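Local structure of glycosyl hydrolases family 2, sugar binding domain protein (Bacteroides uniformis str. 3978 T3 ii, 6D1P) at residues 464-469 with 509-514; 470-475 with 503-508. The protein is a beta-glucuronidase of a human gut bacterium that probably hydrolyses O-glycosidic bonds, as expected of glycoside hydrolase family 2. One frame throughout, in Å; residues are numbered along the deposited sequence.

Interaction 1 of 2, residues 464-469 with 509-514; sequences AIRRCE and LHAEWG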
loop_
_atom_site.group_PDB
_atom_site.type_symbol
_atom_site.label_atom_id
_atom_site.label_comp_id
_atom_site.label_asym_id
_atom_site.label_seq_id
_atom_site.Cartn_x
_atom_site.Cartn_y
_atom_site.Cartn_z
ATOM N N ALA A 464 22.782 -18.947 25.247
ATOM C CA ALA A 464 22.001 -20.030 24.669
ATOM C C ALA A 464 21.828 -19.779 23.168
ATOM O O ALA A 464 21.997 -18.653 22.691
ATOM C CB ALA A 464 20.630 -20.152 25.359
ATOM N N ILE A 465 21.505 -20.849 22.422
ATOM C CA ILE A 465 20.878 -20.743 21.104
ATOM C C ILE A 465 19.873 -21.875 20.968
ATOM O O ILE A 465 19.809 -22.779 21.802
ATOM C CB ILE A 465 21.873 -20.799 19.923
ATOM C CG1 ILE A 465 22.612 -22.145 19.916
ATOM C CG2 ILE A 465 22.802 -19.586 19.927
ATOM C CD1 ILE A 465 23.615 -22.322 18.779
ATOM N N ARG A 466 19.096 -21.825 19.885
ATOM C CA ARG A 466 18.089 -22.836 19.584
ATOM C C ARG A 466 18.270 -23.354 18.161
ATOM O O ARG A 466 18.357 -22.564 17.214
ATOM C CB ARG A 466 16.653 -22.293 19.757
ATOM C CG ARG A 466 15.609 -23.408 19.574
ATOM C CD ARG A 466 14.152 -22.983 19.590
ATOM N NE ARG A 466 13.352 -24.099 19.101
ATOM C CZ ARG A 466 13.065 -24.294 17.820
ATOM N NH1 ARG A 466 13.476 -23.411 16.924
ATOM N NH2 ARG A 466 12.368 -25.355 17.436
ATOM N N ARG A 467 18.323 -24.680 18.019
ATOM C CA ARG A 467 18.294 -25.379 16.733
ATOM C C ARG A 467 19.417 -24.905 15.806
ATOM O O ARG A 467 19.200 -24.174 14.840
ATOM C CB ARG A 467 16.944 -25.212 16.031
ATOM C CG ARG A 467 16.618 -26.374 15.128
ATOM C CD ARG A 467 15.512 -26.064 14.164
ATOM N NE ARG A 467 16.050 -25.529 12.909
ATOM C CZ ARG A 467 15.354 -25.473 11.777
ATOM N NH1 ARG A 467 14.109 -25.916 11.766
ATOM N NH2 ARG A 467 15.904 -25.000 10.654
ATOM N N CYS A 468 20.630 -25.355 16.125
ATOM C CA CYS A 468 21.756 -25.233 15.195
ATOM C C CYS A 468 22.774 -26.285 15.640
ATOM O O CYS A 468 23.684 -25.985 16.414
ATOM C CB CYS A 468 22.368 -23.849 15.170
ATOM S SG CYS A 468 23.640 -23.710 13.856
ATOM N N GLU A 469 22.591 -27.516 15.154
ATOM C CA GLU A 469 23.346 -28.633 15.714
ATOM C C GLU A 469 24.847 -28.447 15.534
ATOM O O GLU A 469 25.621 -28.796 16.431
ATOM C CB GLU A 469 22.891 -29.955 15.102
ATOM C CG GLU A 469 21.480 -30.361 15.503
ATOM C CD GLU A 469 21.262 -30.479 17.030
ATOM O OE1 GLU A 469 20.311 -29.836 17.542
ATOM O OE2 GLU A 469 22.022 -31.229 17.703
ATOM N N LEU A 509 18.076 -27.430 27.432
ATOM C CA LEU A 509 16.888 -26.673 27.785
ATOM C C LEU A 509 15.940 -26.792 26.610
ATOM O O LEU A 509 16.346 -26.528 25.474
ATOM C CB LEU A 509 17.252 -25.213 28.069
ATOM C CG LEU A 509 16.148 -24.251 28.493
ATOM C CD1 LEU A 509 15.315 -24.846 29.630
ATOM C CD2 LEU A 509 16.769 -22.924 28.912
ATOM N N HIS A 510 14.709 -27.229 26.849
ATOM C CA HIS A 510 13.801 -27.461 25.731
ATOM C C HIS A 510 13.044 -26.169 25.417
ATOM O O HIS A 510 12.058 -25.833 26.070
ATOM C CB HIS A 510 12.856 -28.618 26.011
ATOM C CG HIS A 510 11.967 -28.944 24.855
ATOM N ND1 HIS A 510 11.273 -30.129 24.757
ATOM C CD2 HIS A 510 11.650 -28.229 23.745
ATOM C CE1 HIS A 510 10.568 -30.133 23.639
ATOM N NE2 HIS A 510 10.773 -28.989 23.011
ATOM N N ALA A 511 13.498 -25.449 24.399
ATOM C CA ALA A 511 12.814 -24.250 23.919
ATOM C C ALA A 511 11.965 -24.619 22.710
ATOM O O ALA A 511 12.498 -25.105 21.704
ATOM C CB ALA A 511 13.808 -23.148 23.554
ATOM N N GLU A 512 10.648 -24.415 22.843
ATOM C CA GLU A 512 9.610 -24.524 21.818
ATOM C C GLU A 512 9.059 -25.939 21.756
ATOM O O GLU A 512 9.801 -26.890 21.505
ATOM C CB GLU A 512 10.101 -24.077 20.424
ATOM C CG GLU A 512 10.556 -22.634 20.368
ATOM C CD GLU A 512 10.712 -22.097 18.928
ATOM O OE1 GLU A 512 10.049 -22.622 18.007
ATOM O OE2 GLU A 512 11.525 -21.163 18.724
ATOM N N TRP A 513 7.753 -26.064 21.995
ATOM C CA TRP A 513 6.949 -27.262 21.792
ATOM C C TRP A 513 5.496 -26.866 21.980
ATOM O O TRP A 513 5.194 -25.820 22.559
ATOM C CB TRP A 513 7.313 -28.387 22.768
ATOM C CG TRP A 513 7.099 -28.030 24.198
ATOM C CD1 TRP A 513 7.977 -27.385 25.021
ATOM C CD2 TRP A 513 5.936 -28.304 24.988
ATOM N NE1 TRP A 513 7.430 -27.234 26.277
ATOM C CE2 TRP A 513 6.183 -27.805 26.284
ATOM C CE3 TRP A 513 4.714 -28.938 24.730
ATOM C CZ2 TRP A 513 5.257 -27.924 27.314
ATOM C CZ3 TRP A 513 3.795 -29.043 25.750
ATOM C CH2 TRP A 513 4.067 -28.539 27.025
ATOM N N GLY A 514 4.603 -27.729 21.516
ATOM C CA GLY A 514 3.177 -27.473 21.586
ATOM C C GLY A 514 2.526 -27.744 20.245
ATOM O O GLY A 514 2.788 -28.788 19.633
HETATM O O HOH W 1 12.142 -27.225 19.866
#
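R466 grips the 509-514 segment by its edge and one face. At the edge, NE donates to A511 O over 2.9 Å (N-H...O 147°), the oxygen close to the guanidinium plane, the nitrogen above the carbonyl plane. A water oxygen accepts from R466 NH2 at 3.1 Å and can donate to A511 O at 2.8 Å, though other acceptors compete for its protons. Over the face lies the E512 carboxylate, stacked 11° from parallel, so the R466 NH1 to E512 OE2 salt bridge at 3.5 Å is one of charge alone. Each charge has a stronger salt bridge outside the segments, R466 NH1 to E428 and E512 OE2 to R362. Glycerol, probably from the crystallisation liquor, hydrogen-bonds E512 OE1; strand 462-466 ends here, on the side where TIM-barrel glycosidases carry their active site, consistent with a substrate pocket. With CG anti to the backbone N (chi1 -174°) and an extended chain, R466 brings CD within 4.0 Å of A511 CB. A methionine in its place would probably rob A511 O of its side-chain donor, E428 of a salt-bridge partner and E512 of its stacked cation. Strand 477-479 neighbours both sides, S479 accepting from A511 N, while W384 of strand 382-386 packs against A464 and A511.

Interaction 2 of 2, residues 470-475 with 503-508; sequences FCKDIV and NATTRF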
loop_
_atom_site.group_PDB
_atom_site.type_symbol
_atom_site.label_atom_id
_atom_site.label_comp_id
_atom_site.label_asym_id
_atom_site.label_seq_id
_atom_site.Cartn_x
_atom_site.Cartn_y
_atom_site.Cartn_z
ATOM N N PHE A 470 25.279 -27.863 14.402
ATOM C CA PHE A 470 26.711 -27.694 14.163
ATOM C C PHE A 470 27.321 -26.527 14.930
ATOM O O PHE A 470 28.517 -26.253 14.768
ATOM C CB PHE A 470 27.002 -27.550 12.657
ATOM C CG PHE A 470 26.395 -26.328 11.999
ATOM C CD1 PHE A 470 25.251 -26.438 11.223
ATOM C CD2 PHE A 470 26.996 -25.087 12.103
ATOM C CE1 PHE A 470 24.692 -25.323 10.591
ATOM C CE2 PHE A 470 26.444 -23.972 11.468
ATOM C CZ PHE A 470 25.284 -24.095 10.724
ATOM N N CYS A 471 26.540 -25.823 15.738
ATOM C CA CYS A 471 27.067 -24.830 16.662
ATOM C C CYS A 471 26.779 -25.161 18.118
ATOM O O CYS A 471 27.163 -24.376 18.988
ATOM C CB CYS A 471 26.481 -23.439 16.366
ATOM S SG CYS A 471 27.040 -22.641 14.853
ATOM N N LYS A 472 26.095 -26.281 18.403
ATOM C CA LYS A 472 25.517 -26.516 19.737
ATOM C C LYS A 472 26.571 -26.531 20.853
ATOM O O LYS A 472 26.259 -26.185 21.996
ATOM C CB LYS A 472 24.736 -27.836 19.747
ATOM C CG LYS A 472 25.653 -29.077 19.796
ATOM C CD LYS A 472 24.932 -30.364 19.403
ATOM C CE LYS A 472 23.979 -30.840 20.480
ATOM N NZ LYS A 472 23.845 -32.325 20.473
ATOM N N ASP A 473 27.818 -26.900 20.537
ATOM C CA ASP A 473 28.901 -27.006 21.516
ATOM C C ASP A 473 29.456 -25.653 21.940
ATOM O O ASP A 473 30.241 -25.602 22.896
ATOM C CB ASP A 473 30.054 -27.841 20.945
ATOM C CG ASP A 473 30.558 -27.292 19.599
ATOM O OD1 ASP A 473 29.748 -27.238 18.637
ATOM O OD2 ASP A 473 31.746 -26.887 19.497
ATOM N N ILE A 474 29.087 -24.572 21.248
ATOM C CA ILE A 474 29.741 -23.286 21.465
ATOM C C ILE A 474 29.187 -22.590 22.697
ATOM O O ILE A 474 29.947 -22.041 23.499
ATOM C CB ILE A 474 29.609 -22.402 20.210
ATOM C CG1 ILE A 474 30.580 -22.841 19.120
ATOM C CG2 ILE A 474 29.868 -20.933 20.548
ATOM C CD1 ILE A 474 30.242 -22.255 17.740
ATOM N N VAL A 475 27.866 -22.596 22.872
ATOM C CA VAL A 475 27.206 -21.814 23.920
ATOM C C VAL A 475 27.149 -22.567 25.242
ATOM O O VAL A 475 27.500 -23.754 25.322
ATOM C CB VAL A 475 25.776 -21.440 23.505
ATOM C CG1 VAL A 475 25.788 -20.607 22.252
ATOM C CG2 VAL A 475 24.962 -22.718 23.305
ATOM N N ASN A 503 20.675 -36.229 26.760
ATOM C CA ASN A 503 21.920 -36.990 26.650
ATOM C C ASN A 503 22.884 -36.409 25.614
ATOM O O ASN A 503 24.086 -36.677 25.699
ATOM C CB ASN A 503 21.611 -38.463 26.331
ATOM C CG ASN A 503 20.990 -39.189 27.529
ATOM O OD1 ASN A 503 21.189 -38.768 28.655
ATOM N ND2 ASN A 503 20.204 -40.234 27.286
ATOM N N ALA A 504 22.403 -35.588 24.670
ATOM C CA ALA A 504 23.185 -35.191 23.497
ATOM C C ALA A 504 23.873 -33.837 23.631
ATOM O O ALA A 504 24.459 -33.356 22.657
ATOM C CB ALA A 504 22.296 -35.173 22.245
ATOM N N THR A 505 23.813 -33.202 24.792
ATOM C CA THR A 505 24.388 -31.867 24.888
ATOM C C THR A 505 24.745 -31.607 26.339
ATOM O O THR A 505 24.118 -32.150 27.249
ATOM C CB THR A 505 23.416 -30.789 24.356
ATOM O OG1 THR A 505 24.058 -29.502 24.339
ATOM C CG2 THR A 505 22.159 -30.707 25.221
ATOM N N THR A 506 25.755 -30.765 26.543
ATOM C CA THR A 506 26.260 -30.531 27.891
ATOM C C THR A 506 25.155 -30.025 28.810
ATOM O O THR A 506 24.877 -30.617 29.863
ATOM C CB THR A 506 27.413 -29.530 27.840
ATOM O OG1 THR A 506 28.274 -29.869 26.756
ATOM C CG2 THR A 506 28.200 -29.553 29.144
ATOM N N ARG A 507 24.519 -28.918 28.425
ATOM C CA ARG A 507 23.464 -28.292 29.214
ATOM C C ARG A 507 22.263 -28.095 28.310
ATOM O O ARG A 507 22.351 -27.377 27.301
ATOM C CB ARG A 507 23.925 -26.961 29.804
ATOM C CG ARG A 507 24.935 -27.126 30.893
ATOM C CD ARG A 507 25.563 -25.810 31.251
ATOM N NE ARG A 507 26.367 -25.930 32.465
ATOM C CZ ARG A 507 27.634 -26.350 32.496
ATOM N NH1 ARG A 507 28.257 -26.702 31.374
ATOM N NH2 ARG A 507 28.280 -26.421 33.659
ATOM N N PHE A 508 21.152 -28.736 28.668
ATOM C CA PHE A 508 19.986 -28.862 27.812
ATOM C C PHE A 508 18.842 -28.014 28.349
ATOM O O PHE A 508 18.643 -27.913 29.564
ATOM C CB PHE A 508 19.557 -30.323 27.719
ATOM C CG PHE A 508 18.247 -30.549 27.001
ATOM C CD1 PHE A 508 17.043 -30.480 27.683
ATOM C CD2 PHE A 508 18.230 -30.890 25.656
ATOM C CE1 PHE A 508 15.843 -30.719 27.037
ATOM C CE2 PHE A 508 17.039 -31.138 25.004
ATOM C CZ PHE A 508 15.836 -31.047 25.697
#
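K472 meets A504 and T505 where two irregular loops run past each other. On its side, residues 472-474 adopt helical backbone angles without regular helix bonding, and I474 N closes a turn onto C471 O at 3.0 Å; on the other, the loop after helix 494-503 runs through A504 and straightens at an extended T505. K472 NZ donates to the carbonyl O of A504, and the modelled 2.5 Å is so short that the exact length is doubtful. Both loops feed TIM-barrel strands: 470-475 joins strand 462-466 to strand 477-479 without an intervening helix, whereas 503-508 closes the step from helix 494-503 to strand 510-511. The lysine chain bends at its third torsion (chi3 -73°), which carries the ammonium alongside A504, where NZ lies 3.7 Å from CB. Just behind the ammonium, K472 CE rests against T505 CB at 3.9 Å, the two side chains crossing at a slant, with T505 OG1 a little farther from the same carbon. E469 OE2 offers K472 NZ a long, weak ion pair as well. D473 turns to R444 of helix 440-457 in a salt bridge, and the backbone of R507 bonds to Y478 in strand 477-479.

How the interactions relate
Interactions 1 and 2 follow the chain without a gap on either side: 464-469 runs into 470-475, and 503-508 into 509-514, so interaction 2 closes the shorter loop within interaction 1. Their centres lie 11 Å apart in the same TIM-barrel domain. Interaction 1 lies at the C-terminal end of strand 462-466 and beside strand 510-511, whereas interaction 2 joins loops leading into strands 477-479 and 510-511. They touch through hydrophobic packing, I465 CD1 on C471 CB and I465 CG2 on V475 CG1, both at 3.9 Å. The intervening chain, with strand 477-479 and helix 494-503, is joined at its base by a peripheral lysine contact and, deeper in, by a buried polar one where such enzymes usually place their active site.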